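Local coordinates for protein phosphotriesterase, putative (Deinococcus radiodurans, PDB 4J35) that probably hydrolyses lactones with a pair of divalent metal ions, and is here engineered toward breakdown of organophosphates, at residues A[25-31]-A[68-73]; A[200-206]-A[222-228]; A[205-209]-A[238-243]; A[261-267]-A[287-292]. The protein carries 7 engineered substitutions. One frame throughout, in Å; residues are numbered along the deposited sequence.

Contact 1: residues A[25-31]-A[68-73]. Engineered in segment 25-31: Leu28 (natural residue Tyr). Engineered in segment 68-73: Asn71 (natural residue Asp).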
loop_
_atom_site.group_PDB
_atom_site.type_symbol
_atom_site.label_atom_id
_atom_site.label_comp_id
_atom_site.label_asym_id
_atom_site.label_seq_id
_atom_site.Cartn_x
_atom_site.Cartn_y
_atom_site.Cartn_z
ATOM N N ILE A 25 1.672 -3.804 -11.154
ATOM C CA ILE A 25 2.860 -3.354 -11.877
ATOM C C ILE A 25 3.506 -2.168 -11.162
ATOM O O ILE A 25 2.873 -1.476 -10.371
ATOM C CB ILE A 25 2.557 -2.970 -13.333
ATOM C CG1 ILE A 25 1.659 -1.736 -13.380
ATOM C CG2 ILE A 25 1.936 -4.134 -14.067
ATOM C CD1 ILE A 25 1.214 -1.367 -14.810
ATOM N N PHE A 26 4.799 -1.985 -11.378
ATOM C CA PHE A 26 5.504 -0.921 -10.715
ATOM C C PHE A 26 6.741 -0.507 -11.482
ATOM O O PHE A 26 7.515 -1.374 -11.930
ATOM C CB PHE A 26 5.933 -1.391 -9.327
ATOM C CG PHE A 26 6.454 -0.276 -8.454
ATOM C CD1 PHE A 26 7.792 0.063 -8.477
ATOM C CD2 PHE A 26 5.613 0.400 -7.588
ATOM C CE1 PHE A 26 8.273 1.088 -7.669
ATOM C CE2 PHE A 26 6.089 1.426 -6.783
ATOM C CZ PHE A 26 7.415 1.768 -6.825
ATOM N N GLY A 27 6.932 0.808 -11.606
ATOM C CA GLY A 27 8.150 1.384 -12.170
ATOM C C GLY A 27 8.660 2.509 -11.306
ATOM O O GLY A 27 7.887 3.374 -10.937
ATOM N N LEU A 28 9.945 2.481 -10.968
ATOM C CA LEU A 28 10.584 3.598 -10.302
ATOM C C LEU A 28 10.632 4.790 -11.235
ATOM O O LEU A 28 10.903 4.631 -12.425
ATOM C CB LEU A 28 11.991 3.225 -9.874
ATOM C CG LEU A 28 12.031 2.151 -8.778
ATOM C CD1 LEU A 28 13.425 1.514 -8.723
ATOM C CD2 LEU A 28 11.592 2.727 -7.401
ATOM N N PRO A 29 10.394 5.985 -10.696
ATOM C CA PRO A 29 10.367 7.177 -11.534
ATOM C C PRO A 29 11.592 7.234 -12.415
ATOM O O PRO A 29 12.704 7.155 -11.902
ATOM C CB PRO A 29 10.368 8.304 -10.509
ATOM C CG PRO A 29 9.539 7.730 -9.391
ATOM C CD PRO A 29 9.982 6.285 -9.307
ATOM N N GLY A 30 11.376 7.359 -13.721
ATOM C CA GLY A 30 12.464 7.336 -14.693
ATOM C C GLY A 30 12.334 6.180 -15.659
ATOM O O GLY A 30 12.881 6.214 -16.756
ATOM N N TYR A 31 11.604 5.142 -15.247
ATOM C CA TYR A 31 11.460 3.938 -16.060
ATOM C C TYR A 31 10.944 4.305 -17.463
ATOM O O TYR A 31 11.305 3.665 -18.451
ATOM C CB TYR A 31 10.497 2.918 -15.403
ATOM C CG TYR A 31 9.050 3.313 -15.538
ATOM C CD1 TYR A 31 8.434 4.125 -14.582
ATOM C CD2 TYR A 31 8.309 2.919 -16.640
ATOM C CE1 TYR A 31 7.113 4.548 -14.743
ATOM C CE2 TYR A 31 6.970 3.309 -16.791
ATOM C CZ TYR A 31 6.392 4.121 -15.849
ATOM O OH TYR A 31 5.089 4.524 -16.026
ATOM N N THR A 68 0.175 1.671 -5.816
ATOM C CA THR A 68 1.095 2.339 -6.730
ATOM C C THR A 68 0.768 3.816 -6.944
ATOM O O THR A 68 -0.316 4.164 -7.418
ATOM C CB THR A 68 1.070 1.679 -8.087
ATOM O OG1 THR A 68 1.264 0.268 -7.913
ATOM C CG2 THR A 68 2.143 2.254 -8.997
ATOM N N PRO A 69 1.720 4.686 -6.617
ATOM C CA PRO A 69 1.473 6.119 -6.795
ATOM C C PRO A 69 1.368 6.536 -8.268
ATOM O O PRO A 69 1.799 5.784 -9.168
ATOM C CB PRO A 69 2.707 6.770 -6.154
ATOM C CG PRO A 69 3.301 5.722 -5.290
ATOM C CD PRO A 69 3.005 4.424 -5.953
ATOM N N ASN A 70 0.788 7.729 -8.483
ATOM C CA ASN A 70 0.565 8.269 -9.811
ATOM C C ASN A 70 1.844 8.322 -10.636
ATOM O O ASN A 70 1.771 8.175 -11.851
ATOM C CB ASN A 70 -0.046 9.682 -9.782
ATOM C CG ASN A 70 -1.431 9.723 -9.134
ATOM O OD1 ASN A 70 -1.870 8.766 -8.483
ATOM N ND2 ASN A 70 -2.121 10.850 -9.302
ATOM N N ASN A 71 2.996 8.532 -9.997
ATOM C CA ASN A 71 4.244 8.719 -10.736
ATOM C C ASN A 71 5.130 7.469 -10.744
ATOM O O ASN A 71 6.307 7.547 -11.093
ATOM C CB ASN A 71 5.018 9.945 -10.189
ATOM C CG ASN A 71 5.293 9.859 -8.667
ATOM O OD1 ASN A 71 4.581 9.185 -7.920
ATOM N ND2 ASN A 71 6.302 10.589 -8.211
ATOM N N CYS A 72 4.571 6.318 -10.358
ATOM C CA CYS A 72 5.336 5.084 -10.336
ATOM C C CYS A 72 4.682 4.044 -11.206
ATOM O O CYS A 72 4.717 2.854 -10.888
ATOM C CB CYS A 72 5.460 4.527 -8.921
ATOM S SG CYS A 72 6.324 5.662 -7.770
ATOM N N GLY A 73 4.077 4.479 -12.304
ATOM C CA GLY A 73 3.610 3.504 -13.277
ATOM C C GLY A 73 2.190 3.033 -13.129
ATOM O O GLY A 73 1.783 2.097 -13.806
HETATM O O HOH W 1 3.974 6.774 -13.718
#
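Cys72 and Gly73 lie against the backbone of Gly27 and the rings beside it. Gly27 N donates to Cys72 O (3.1 Å), the single direct hydrogen bond between the two segments; it is almost straight at 173°, yet the donor comes from above the carbonyl plane. The Cys72 side chain packs between Phe26 and Pro29: its CB rests off-centre over the Phe26 ring, 3.8 Å from Phe26 CE2, while SG meets that ring obliquely and packs on Pro29 CD at 4.0 Å. Although the CB of Phe26 points away from residues 68-73, setting CG opposite the backbone N (chi1 -169°) brings the ring back to them. Gly73, at phi 92°, has a backbone shape that calls for glycine, and Tyr31 OH comes within 3.3 Å of Gly73 CA. A water accepts from Gly73 N at 2.7 Å, donates to Asn70 O and weakly joins Tyr31 OH. An alanine in place of Tyr31 is likely to uncover the CA of Gly73 and cost this water its weak third partner. In the TIM barrel the contact joins the end of strand 17-26 to the loop between strand 61-66 and helix 76-86. Thr68 OG1 is hydrogen-bonded to Asp66 and to the cobalt ligand His23, whose ring meets Phe26 edge-to-face, and Ile266 of strand 266-269 packs on Phe26.

Contact 2: residues A[200-206]-A[222-228]. With CO (cobalt (II) ion), chain B.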
loop_
_atom_site.group_PDB
_atom_site.type_symbol
_atom_site.label_atom_id
_atom_site.label_comp_id
_atom_site.label_asym_id
_atom_site.label_seq_id
_atom_site.Cartn_x
_atom_site.Cartn_y
_atom_site.Cartn_z
ATOM N N ILE A 200 -7.325 5.097 8.340
ATOM C CA ILE A 200 -5.936 5.424 8.051
ATOM C C ILE A 200 -5.092 4.173 8.336
ATOM O O ILE A 200 -5.226 3.550 9.397
ATOM C CB ILE A 200 -5.449 6.563 8.954
ATOM C CG1 ILE A 200 -6.103 7.884 8.508
ATOM C CG2 ILE A 200 -3.939 6.652 8.929
ATOM C CD1 ILE A 200 -5.860 9.035 9.454
ATOM N N MET A 201 -4.250 3.795 7.380
ATOM C CA MET A 201 -3.346 2.676 7.580
ATOM C C MET A 201 -1.936 3.209 7.422
ATOM O O MET A 201 -1.523 3.616 6.316
ATOM C CB MET A 201 -3.593 1.546 6.542
ATOM C CG MET A 201 -2.879 0.305 6.906
ATOM S SD MET A 201 -3.215 -1.048 5.705
ATOM C CE MET A 201 -2.116 -0.516 4.405
ATOM N N ILE A 202 -1.170 3.207 8.503
ATOM C CA ILE A 202 0.181 3.727 8.400
ATOM C C ILE A 202 1.024 2.573 7.944
ATOM O O ILE A 202 1.050 1.530 8.601
ATOM C CB ILE A 202 0.750 4.185 9.725
ATOM C CG1 ILE A 202 -0.148 5.289 10.327
ATOM C CG2 ILE A 202 2.193 4.657 9.562
ATOM C CD1 ILE A 202 -0.299 6.568 9.412
ATOM N N GLY A 203 1.699 2.763 6.828
ATOM C CA GLY A 203 2.398 1.651 6.204
ATOM C C GLY A 203 3.852 1.439 6.551
ATOM O O GLY A 203 4.509 2.270 7.163
ATOM N N HIS A 204 4.349 0.284 6.107
ATOM C CA HIS A 204 5.729 -0.139 6.289
ATOM C C HIS A 204 6.197 -0.077 7.744
ATOM O O HIS A 204 7.384 0.166 8.023
ATOM C CB HIS A 204 6.674 0.661 5.353
ATOM C CG HIS A 204 6.265 0.678 3.907
ATOM N ND1 HIS A 204 5.510 -0.317 3.320
ATOM C CD2 HIS A 204 6.519 1.575 2.926
ATOM C CE1 HIS A 204 5.332 -0.034 2.035
ATOM N NE2 HIS A 204 5.923 1.116 1.775
ATOM N N MET A 205 5.280 -0.348 8.664
ATOM C CA MET A 205 5.587 -0.296 10.086
ATOM C C MET A 205 6.387 -1.472 10.545
ATOM O O MET A 205 6.921 -1.464 11.639
ATOM C CB MET A 205 4.306 -0.118 10.908
ATOM C CG MET A 205 3.710 1.244 10.720
ATOM S SD MET A 205 4.633 2.536 11.647
ATOM C CE MET A 205 4.469 1.886 13.301
ATOM N N ASP A 206 6.510 -2.489 9.688
ATOM C CA ASP A 206 7.378 -3.594 9.998
ATOM C C ASP A 206 8.838 -3.221 9.834
ATOM O O ASP A 206 9.726 -3.971 10.219
ATOM C CB ASP A 206 7.026 -4.798 9.124
ATOM C CG ASP A 206 6.876 -4.460 7.659
ATOM O OD1 ASP A 206 6.582 -3.306 7.299
ATOM O OD2 ASP A 206 7.052 -5.382 6.825
ATOM N N VAL A 222 -5.168 4.932 14.733
ATOM C CA VAL A 222 -4.977 4.460 13.373
ATOM C C VAL A 222 -4.638 2.984 13.382
ATOM O O VAL A 222 -4.321 2.387 14.411
ATOM C CB VAL A 222 -3.865 5.242 12.587
ATOM C CG1 VAL A 222 -4.234 6.760 12.455
ATOM C CG2 VAL A 222 -2.469 5.062 13.245
ATOM N N SER A 223 -4.692 2.394 12.196
ATOM C CA SER A 223 -4.140 1.063 12.034
ATOM C C SER A 223 -2.717 1.093 11.445
ATOM O O SER A 223 -2.252 2.107 10.915
ATOM C CB SER A 223 -5.071 0.287 11.131
ATOM O OG SER A 223 -6.342 0.152 11.722
ATOM N N ILE A 224 -2.008 -0.046 11.522
ATOM C CA ILE A 224 -0.654 -0.064 11.050
ATOM C C ILE A 224 -0.487 -1.349 10.291
ATOM O O ILE A 224 -1.123 -2.330 10.657
ATOM C CB ILE A 224 0.359 0.025 12.199
ATOM C CG1 ILE A 224 0.207 -1.092 13.187
ATOM C CG2 ILE A 224 0.141 1.356 12.951
ATOM C CD1 ILE A 224 1.412 -1.206 14.163
ATOM N N ALA A 225 0.333 -1.280 9.258
ATOM C CA ALA A 225 0.555 -2.474 8.407
ATOM C C ALA A 225 1.992 -2.899 8.471
ATOM O O ALA A 225 2.907 -2.100 8.271
ATOM C CB ALA A 225 0.213 -2.145 7.015
ATOM N N PHE A 226 2.167 -4.204 8.667
ATOM C CA PHE A 226 3.415 -4.894 8.469
ATOM C C PHE A 226 3.270 -5.359 7.026
ATOM O O PHE A 226 2.720 -6.443 6.772
ATOM C CB PHE A 226 3.485 -6.081 9.448
ATOM C CG PHE A 226 3.769 -5.675 10.884
ATOM C CD1 PHE A 226 2.902 -4.865 11.589
ATOM C CD2 PHE A 226 4.917 -6.124 11.514
ATOM C CE1 PHE A 226 3.181 -4.524 12.887
ATOM C CE2 PHE A 226 5.204 -5.784 12.785
ATOM C CZ PHE A 226 4.340 -4.965 13.489
ATOM N N ASP A 227 3.667 -4.508 6.076
ATOM C CA ASP A 227 3.272 -4.747 4.708
ATOM C C ASP A 227 4.420 -4.986 3.724
ATOM O O ASP A 227 4.204 -4.907 2.520
ATOM C CB ASP A 227 2.367 -3.639 4.210
ATOM C CG ASP A 227 2.987 -2.257 4.379
ATOM O OD1 ASP A 227 4.205 -2.175 4.600
ATOM O OD2 ASP A 227 2.245 -1.257 4.337
ATOM N N ARG A 228 5.615 -5.277 4.231
ATOM C CA ARG A 228 6.719 -5.710 3.349
ATOM C C ARG A 228 7.213 -7.103 3.778
ATOM O O ARG A 228 8.412 -7.418 3.704
ATOM C CB ARG A 228 7.852 -4.686 3.364
ATOM C CG ARG A 228 7.329 -3.241 3.320
ATOM C CD ARG A 228 8.418 -2.230 3.162
ATOM N NE ARG A 228 8.822 -2.094 1.774
ATOM C CZ ARG A 228 9.789 -1.289 1.356
ATOM N NH1 ARG A 228 10.425 -0.499 2.220
ATOM N NH2 ARG A 228 10.105 -1.259 0.064
HETATM CO CO CO B . 6.219 2.105 0.058
HETATM O O HOH W 2 -7.384 2.566 10.747
#
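Asp227 fixes the rotation of His204, whose NE2 binds a cobalt ion at 2.0 Å. With its CG tucked between the backbone N and carbonyl carbon (chi1 54°), Asp227 brings OD1 within 2.6 Å of His204 ND1. The carboxylate oxygen lies close to the imidazole plane, but the N-H arrives from above the carboxylate, the two planes standing 70° apart. Asp227 OD2 accepts from His204 N (3.2 Å) on its syn side, so ring and backbone are gripped together. Arg228 closes over one face of the ring: its CD sits 3.8 Å from the His204 centroid, and the bend at chi3 (82°) lays the guanidinium on the imidazole as a stack, its NE forming a salt bridge with Asp264. Arg228 N is held in turn by Asp206 OD2 at 3.0 Å, an oxygen that also forms a salt bridge with Arg243, while Asp206 CB presses on Phe226 CD2 (3.5 Å). Below this polar end the strands pair in parallel, through Ser223 N to Ile200 O, Ile202 N to Ser223 O and Ala225 N to Ile202 O. Met201 SD reaches the CB of Ala225 at 3.8 Å, whereas Ile202 CG1 meets Val222 CG2 on the other face of the sheet. The pair belongs to a beta-alpha-beta unit with helix 211-218, and lies between strands 173-174 and 259-261; helix 183-192 packs on Ile200, Ile202 and Val222, and helix 240-251 on Phe226.

Contact 3: residues A[205-209]-A[238-243]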
loop_
_atom_site.group_PDB
_atom_site.type_symbol
_atom_site.label_atom_id
_atom_site.label_comp_id
_atom_site.label_asym_id
_atom_site.label_seq_id
_atom_site.Cartn_x
_atom_site.Cartn_y
_atom_site.Cartn_z
ATOM N N MET A 205 5.280 -0.348 8.664
ATOM C CA MET A 205 5.587 -0.296 10.086
ATOM C C MET A 205 6.387 -1.472 10.545
ATOM O O MET A 205 6.921 -1.464 11.639
ATOM C CB MET A 205 4.306 -0.118 10.908
ATOM C CG MET A 205 3.710 1.244 10.720
ATOM S SD MET A 205 4.633 2.536 11.647
ATOM C CE MET A 205 4.469 1.886 13.301
ATOM N N ASP A 206 6.510 -2.489 9.688
ATOM C CA ASP A 206 7.378 -3.594 9.998
ATOM C C ASP A 206 8.838 -3.221 9.834
ATOM O O ASP A 206 9.726 -3.971 10.219
ATOM C CB ASP A 206 7.026 -4.798 9.124
ATOM C CG ASP A 206 6.876 -4.460 7.659
ATOM O OD1 ASP A 206 6.582 -3.306 7.299
ATOM O OD2 ASP A 206 7.052 -5.382 6.825
ATOM N N GLY A 207 9.093 -2.070 9.240
ATOM C CA GLY A 207 10.455 -1.597 9.062
ATOM C C GLY A 207 11.147 -1.201 10.358
ATOM O O GLY A 207 12.343 -0.916 10.357
ATOM N N ASN A 208 10.405 -1.164 11.460
ATOM C CA ASN A 208 10.992 -0.839 12.751
ATOM C C ASN A 208 10.746 -2.006 13.709
ATOM O O ASN A 208 9.648 -2.569 13.750
ATOM C CB ASN A 208 10.421 0.489 13.258
ATOM C CG ASN A 208 11.153 1.019 14.488
ATOM O OD1 ASN A 208 11.387 0.287 15.448
ATOM N ND2 ASN A 208 11.498 2.306 14.466
ATOM N N THR A 209 11.778 -2.409 14.442
ATOM C CA THR A 209 11.677 -3.579 15.322
ATOM C C THR A 209 11.504 -3.228 16.806
ATOM O O THR A 209 11.591 -4.108 17.666
ATOM C CB THR A 209 12.913 -4.495 15.215
ATOM O OG1 THR A 209 14.098 -3.735 15.486
ATOM C CG2 THR A 209 13.019 -5.121 13.820
ATOM N N PRO A 238 14.044 -5.579 8.346
ATOM C CA PRO A 238 14.240 -6.706 9.256
ATOM C C PRO A 238 13.978 -8.021 8.559
ATOM O O PRO A 238 13.489 -8.047 7.429
ATOM C CB PRO A 238 13.171 -6.482 10.327
ATOM C CG PRO A 238 12.152 -5.614 9.671
ATOM C CD PRO A 238 12.914 -4.730 8.749
ATOM N N THR A 239 14.265 -9.108 9.256
ATOM C CA THR A 239 13.868 -10.421 8.796
ATOM C C THR A 239 12.425 -10.641 9.197
ATOM O O THR A 239 11.890 -9.934 10.061
ATOM C CB THR A 239 14.747 -11.519 9.434
ATOM O OG1 THR A 239 14.447 -11.628 10.833
ATOM C CG2 THR A 239 16.226 -11.180 9.257
ATOM N N ASP A 240 11.801 -11.643 8.592
ATOM C CA ASP A 240 10.421 -11.972 8.907
ATOM C C ASP A 240 10.286 -12.441 10.352
ATOM O O ASP A 240 9.261 -12.207 11.012
ATOM C CB ASP A 240 9.906 -13.052 7.952
ATOM C CG ASP A 240 9.509 -12.484 6.591
ATOM O OD1 ASP A 240 9.420 -11.236 6.462
ATOM O OD2 ASP A 240 9.272 -13.283 5.655
ATOM N N ALA A 241 11.332 -13.086 10.847
ATOM C CA ALA A 241 11.321 -13.583 12.216
ATOM C C ALA A 241 11.228 -12.410 13.175
ATOM O O ALA A 241 10.508 -12.479 14.174
ATOM C CB ALA A 241 12.558 -14.418 12.503
ATOM N N GLU A 242 11.947 -11.333 12.872
ATOM C CA GLU A 242 11.884 -10.137 13.707
ATOM C C GLU A 242 10.515 -9.479 13.572
ATOM O O GLU A 242 9.918 -9.041 14.569
ATOM C CB GLU A 242 12.990 -9.148 13.341
ATOM C CG GLU A 242 14.395 -9.711 13.516
ATOM C CD GLU A 242 15.469 -8.867 12.841
ATOM O OE1 GLU A 242 15.179 -8.245 11.800
ATOM O OE2 GLU A 242 16.612 -8.832 13.348
ATOM N N ARG A 243 10.017 -9.400 12.340
ATOM C CA ARG A 243 8.664 -8.915 12.114
ATOM C C ARG A 243 7.695 -9.641 13.023
ATOM O O ARG A 243 6.929 -9.017 13.733
ATOM C CB ARG A 243 8.225 -9.131 10.668
ATOM C CG ARG A 243 8.892 -8.206 9.675
ATOM C CD ARG A 243 8.264 -8.322 8.290
ATOM N NE ARG A 243 8.831 -7.326 7.380
ATOM C CZ ARG A 243 9.977 -7.456 6.716
ATOM N NH1 ARG A 243 10.704 -8.568 6.804
ATOM N NH2 ARG A 243 10.397 -6.463 5.947
#
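Arg243 reaches Asp206 with its NE, which donates to Asp206 OD2 at 2.7 Å and 161° in a salt bridge. The oxygen lies near the guanidinium plane and is met on its anti side; carboxylate and guanidinium are turned 58° from each other. The Arg243 chain is extended from CG to NE (chi3 174°), which carries the charge from the helix across to the loop. Pro238 lies beneath this bridge, its CG over the centre of the guanidinium and only 3.0 Å from Asp206 O. Farther out, Thr209 CG2 slides past the proline ring, 3.8 Å from Pro238 CB, and touches Glu242 CB at 4.1 Å. In the next shell Asp240 OD1 takes a weak bond from Arg243 NH1, making a three-residue salt-bridge network, and Leu231 O accepts from NH2. The helix start is set by a capping box: Thr239 N donates to Glu242 OE1 (2.8 Å) and Glu242 N to Thr239 OG1 (3.2 Å). The contact thus joins the loop after strand 200-202 to the first turn of helix 240-251, which follows the next strand, 223-226, as expected of adjoining beta/alpha loops in a TIM barrel.

Contact 4: residues A[261-267]-A[287-292]. With CO (cobalt (II) ion), chain C.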
loop_
_atom_site.group_PDB
_atom_site.type_symbol
_atom_site.label_atom_id
_atom_site.label_comp_id
_atom_site.label_asym_id
_atom_site.label_seq_id
_atom_site.Cartn_x
_atom_site.Cartn_y
_atom_site.Cartn_z
ATOM N N LEU A 261 -1.578 -6.907 7.292
ATOM C CA LEU A 261 -0.449 -7.722 6.793
ATOM C C LEU A 261 -0.382 -7.700 5.266
ATOM O O LEU A 261 -1.382 -7.911 4.609
ATOM C CB LEU A 261 -0.612 -9.177 7.235
ATOM C CG LEU A 261 -0.789 -9.467 8.727
ATOM C CD1 LEU A 261 -1.146 -10.966 8.908
ATOM C CD2 LEU A 261 0.449 -9.126 9.531
ATOM N N SER A 262 0.792 -7.412 4.706
ATOM C CA SER A 262 0.960 -7.458 3.240
ATOM C C SER A 262 2.414 -7.651 2.864
ATOM O O SER A 262 3.259 -7.772 3.752
ATOM C CB SER A 262 0.419 -6.215 2.579
ATOM O OG SER A 262 -0.467 -6.575 1.555
ATOM N N HIS A 263 2.682 -7.718 1.550
ATOM C CA HIS A 263 4.031 -7.949 1.057
ATOM C C HIS A 263 4.735 -6.768 0.384
ATOM O O HIS A 263 5.978 -6.791 0.255
ATOM C CB HIS A 263 4.038 -9.108 0.021
ATOM C CG HIS A 263 3.228 -10.292 0.429
ATOM N ND1 HIS A 263 1.876 -10.398 0.179
ATOM C CD2 HIS A 263 3.595 -11.450 1.024
ATOM C CE1 HIS A 263 1.450 -11.584 0.592
ATOM N NE2 HIS A 263 2.474 -12.234 1.110
ATOM N N ASP A 264 3.976 -5.807 -0.147
ATOM C CA ASP A 264 4.556 -4.741 -0.966
ATOM C C ASP A 264 5.277 -5.359 -2.183
ATOM O O ASP A 264 6.283 -4.846 -2.661
ATOM C CB ASP A 264 5.534 -3.929 -0.147
ATOM C CG ASP A 264 5.851 -2.566 -0.775
ATOM O OD1 ASP A 264 5.144 -2.099 -1.686
ATOM O OD2 ASP A 264 6.857 -1.995 -0.352
ATOM N N SER A 265 4.708 -6.441 -2.676
ATOM C CA SER A 265 5.335 -7.201 -3.780
ATOM C C SER A 265 5.112 -6.482 -5.100
ATOM O O SER A 265 4.208 -5.657 -5.229
ATOM C CB SER A 265 4.768 -8.622 -3.791
ATOM O OG SER A 265 3.413 -8.679 -4.219
ATOM N N ILE A 266 5.948 -6.772 -6.098
ATOM C CA ILE A 266 5.754 -6.168 -7.405
ATOM C C ILE A 266 5.533 -7.348 -8.357
ATOM O O ILE A 266 6.425 -8.180 -8.501
ATOM C CB ILE A 266 6.998 -5.370 -7.834
ATOM C CG1 ILE A 266 7.129 -4.072 -7.016
ATOM C CG2 ILE A 266 6.971 -5.085 -9.327
ATOM C CD1 ILE A 266 8.526 -3.452 -7.192
ATOM N N TRP A 267 4.367 -7.456 -8.975
ATOM C CA TRP A 267 4.110 -8.663 -9.776
ATOM C C TRP A 267 4.705 -8.572 -11.148
ATOM O O TRP A 267 4.973 -9.595 -11.789
ATOM C CB TRP A 267 2.631 -8.947 -9.935
ATOM C CG TRP A 267 1.872 -8.941 -8.644
ATOM C CD1 TRP A 267 2.365 -8.764 -7.373
ATOM C CD2 TRP A 267 0.467 -9.100 -8.517
ATOM N NE1 TRP A 267 1.320 -8.805 -6.453
ATOM C CE2 TRP A 267 0.149 -9.000 -7.139
ATOM C CE3 TRP A 267 -0.565 -9.326 -9.437
ATOM C CZ2 TRP A 267 -1.153 -9.122 -6.667
ATOM C CZ3 TRP A 267 -1.863 -9.438 -8.961
ATOM C CH2 TRP A 267 -2.144 -9.330 -7.589
ATOM N N TRP A 287 9.648 -12.650 -1.163
ATOM C CA TRP A 287 9.009 -11.378 -1.431
ATOM C C TRP A 287 8.078 -11.494 -2.625
ATOM O O TRP A 287 8.405 -11.023 -3.732
ATOM C CB TRP A 287 10.060 -10.299 -1.663
ATOM C CG TRP A 287 9.524 -8.921 -1.772
ATOM C CD1 TRP A 287 8.537 -8.337 -0.995
ATOM C CD2 TRP A 287 9.958 -7.914 -2.687
ATOM N NE1 TRP A 287 8.342 -7.044 -1.398
ATOM C CE2 TRP A 287 9.191 -6.769 -2.445
ATOM C CE3 TRP A 287 10.923 -7.885 -3.721
ATOM C CZ2 TRP A 287 9.365 -5.586 -3.173
ATOM C CZ3 TRP A 287 11.078 -6.711 -4.456
ATOM C CH2 TRP A 287 10.312 -5.576 -4.164
ATOM N N HIS A 288 6.929 -12.134 -2.383
ATOM C CA HIS A 288 5.925 -12.361 -3.407
ATOM C C HIS A 288 4.612 -12.624 -2.739
ATOM O O HIS A 288 4.560 -12.969 -1.565
ATOM C CB HIS A 288 6.340 -13.598 -4.263
ATOM C CG HIS A 288 6.373 -14.867 -3.480
ATOM N ND1 HIS A 288 5.239 -15.601 -3.213
ATOM C CD2 HIS A 288 7.392 -15.512 -2.867
ATOM C CE1 HIS A 288 5.566 -16.663 -2.496
ATOM N NE2 HIS A 288 6.868 -16.623 -2.264
ATOM N N PRO A 289 3.509 -12.419 -3.450
ATOM C CA PRO A 289 2.242 -12.299 -2.702
ATOM C C PRO A 289 1.588 -13.571 -2.154
ATOM O O PRO A 289 0.493 -13.506 -1.610
ATOM C CB PRO A 289 1.310 -11.651 -3.720
ATOM C CG PRO A 289 1.900 -12.027 -5.044
ATOM C CD PRO A 289 3.369 -11.979 -4.841
ATOM N N LEU A 290 2.227 -14.729 -2.296
ATOM C CA LEU A 290 1.684 -15.951 -1.731
ATOM C C LEU A 290 2.310 -16.309 -0.382
ATOM O O LEU A 290 1.929 -17.302 0.257
ATOM C CB LEU A 290 1.975 -17.132 -2.735
ATOM C CG LEU A 290 1.662 -16.774 -4.183
ATOM C CD1 LEU A 290 2.042 -17.964 -5.132
ATOM C CD2 LEU A 290 0.213 -16.469 -4.370
ATOM N N HIS A 291 3.342 -15.569 -0.004
ATOM C CA HIS A 291 4.131 -15.834 1.191
ATOM C C HIS A 291 3.301 -15.727 2.480
ATOM O O HIS A 291 3.440 -16.549 3.387
ATOM C CB HIS A 291 5.316 -14.873 1.188
ATOM C CG HIS A 291 6.140 -14.875 2.438
ATOM N ND1 HIS A 291 6.591 -16.026 3.042
ATOM C CD2 HIS A 291 6.633 -13.853 3.170
ATOM C CE1 HIS A 291 7.321 -15.715 4.095
ATOM N NE2 HIS A 291 7.353 -14.399 4.203
ATOM N N ILE A 292 2.339 -14.815 2.532
ATOM C CA ILE A 292 1.659 -14.596 3.801
ATOM C C ILE A 292 0.728 -15.794 4.016
ATOM O O ILE A 292 0.763 -16.455 5.049
ATOM C CB ILE A 292 0.896 -13.277 3.858
ATOM C CG1 ILE A 292 1.887 -12.193 4.246
ATOM C CG2 ILE A 292 -0.240 -13.393 4.859
ATOM C CD1 ILE A 292 1.348 -10.753 4.063
HETATM CO CO CO C . 4.476 -0.015 -2.002
HETATM O O HOH W 3 8.244 -8.437 -5.397
HETATM O O HOH W 4 6.387 -10.639 -6.523
#
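His263, in the loop after barrel strand 259-261 of this TIM-barrel fold, is inserted into the turn that opens helix 291-303. Two hydrogen bonds cross. Ile292 N donates to His263 NE2 at 2.9 Å, within the imidazole plane though bent to 132°, and Trp287 NE1 gives a weak bond to His263 O. CH-pi contacts grip the same imidazole from opposite faces, with Pro289 CA and Ile292 CD1 each 3.6 Å from the ring centroid. An alanine here would probably leave Ile292 N without its acceptor and open a gap between Pro289 and Ile292. Apolar packing extends the contact: Leu261 CB meets Ile292 CD1 at 4.0 Å, Ile266 CD1 touches the Trp287 ring at CH2, and Pro289 CG lies 4.0 Å from Trp267 CD1. Water links the backbones, one molecule accepting from Ile266 N and donating to Trp287 O. Ser265 OG, against Pro289 CD at 3.4 Å, is hydrogen-bonded to Glu22. Metal binding comes next to His263 in the chain, at Asp264. His21, His23 and Lys143 complete the site, and Arg228 forms a salt bridge with Asp264 OD2, while Asp264 OD1 binds the cobalt ion at 2.2 Å.

Contacts 2 and 4 supply ligands to the two-cobalt centre, with contact 1 beside it and contact 3 farther out. Contacts 2 and 4 meet most directly: Arg228 NE lies 2.9 Å from Asp264 OD2, so the arginine that stacks on a ligand of one cobalt also pairs with a ligand of the other. Contact 1 flanks the site, with the Phe26 side chain about 5 Å from a cobalt, and it touches contact 4 where Phe26 CB packs 3.7 Å from Ile266 CG1. In contact 3 the Asp206 side chain is about 9 Å from a cobalt; this contact shares Asp206 with contact 2 and joins contact 4 through Asp240 OD2 and His291 NE2, 2.7 Å apart and probably hydrogen-bonded. Contacts 1 and 3 are farthest apart, their centres about 25 Å from each other.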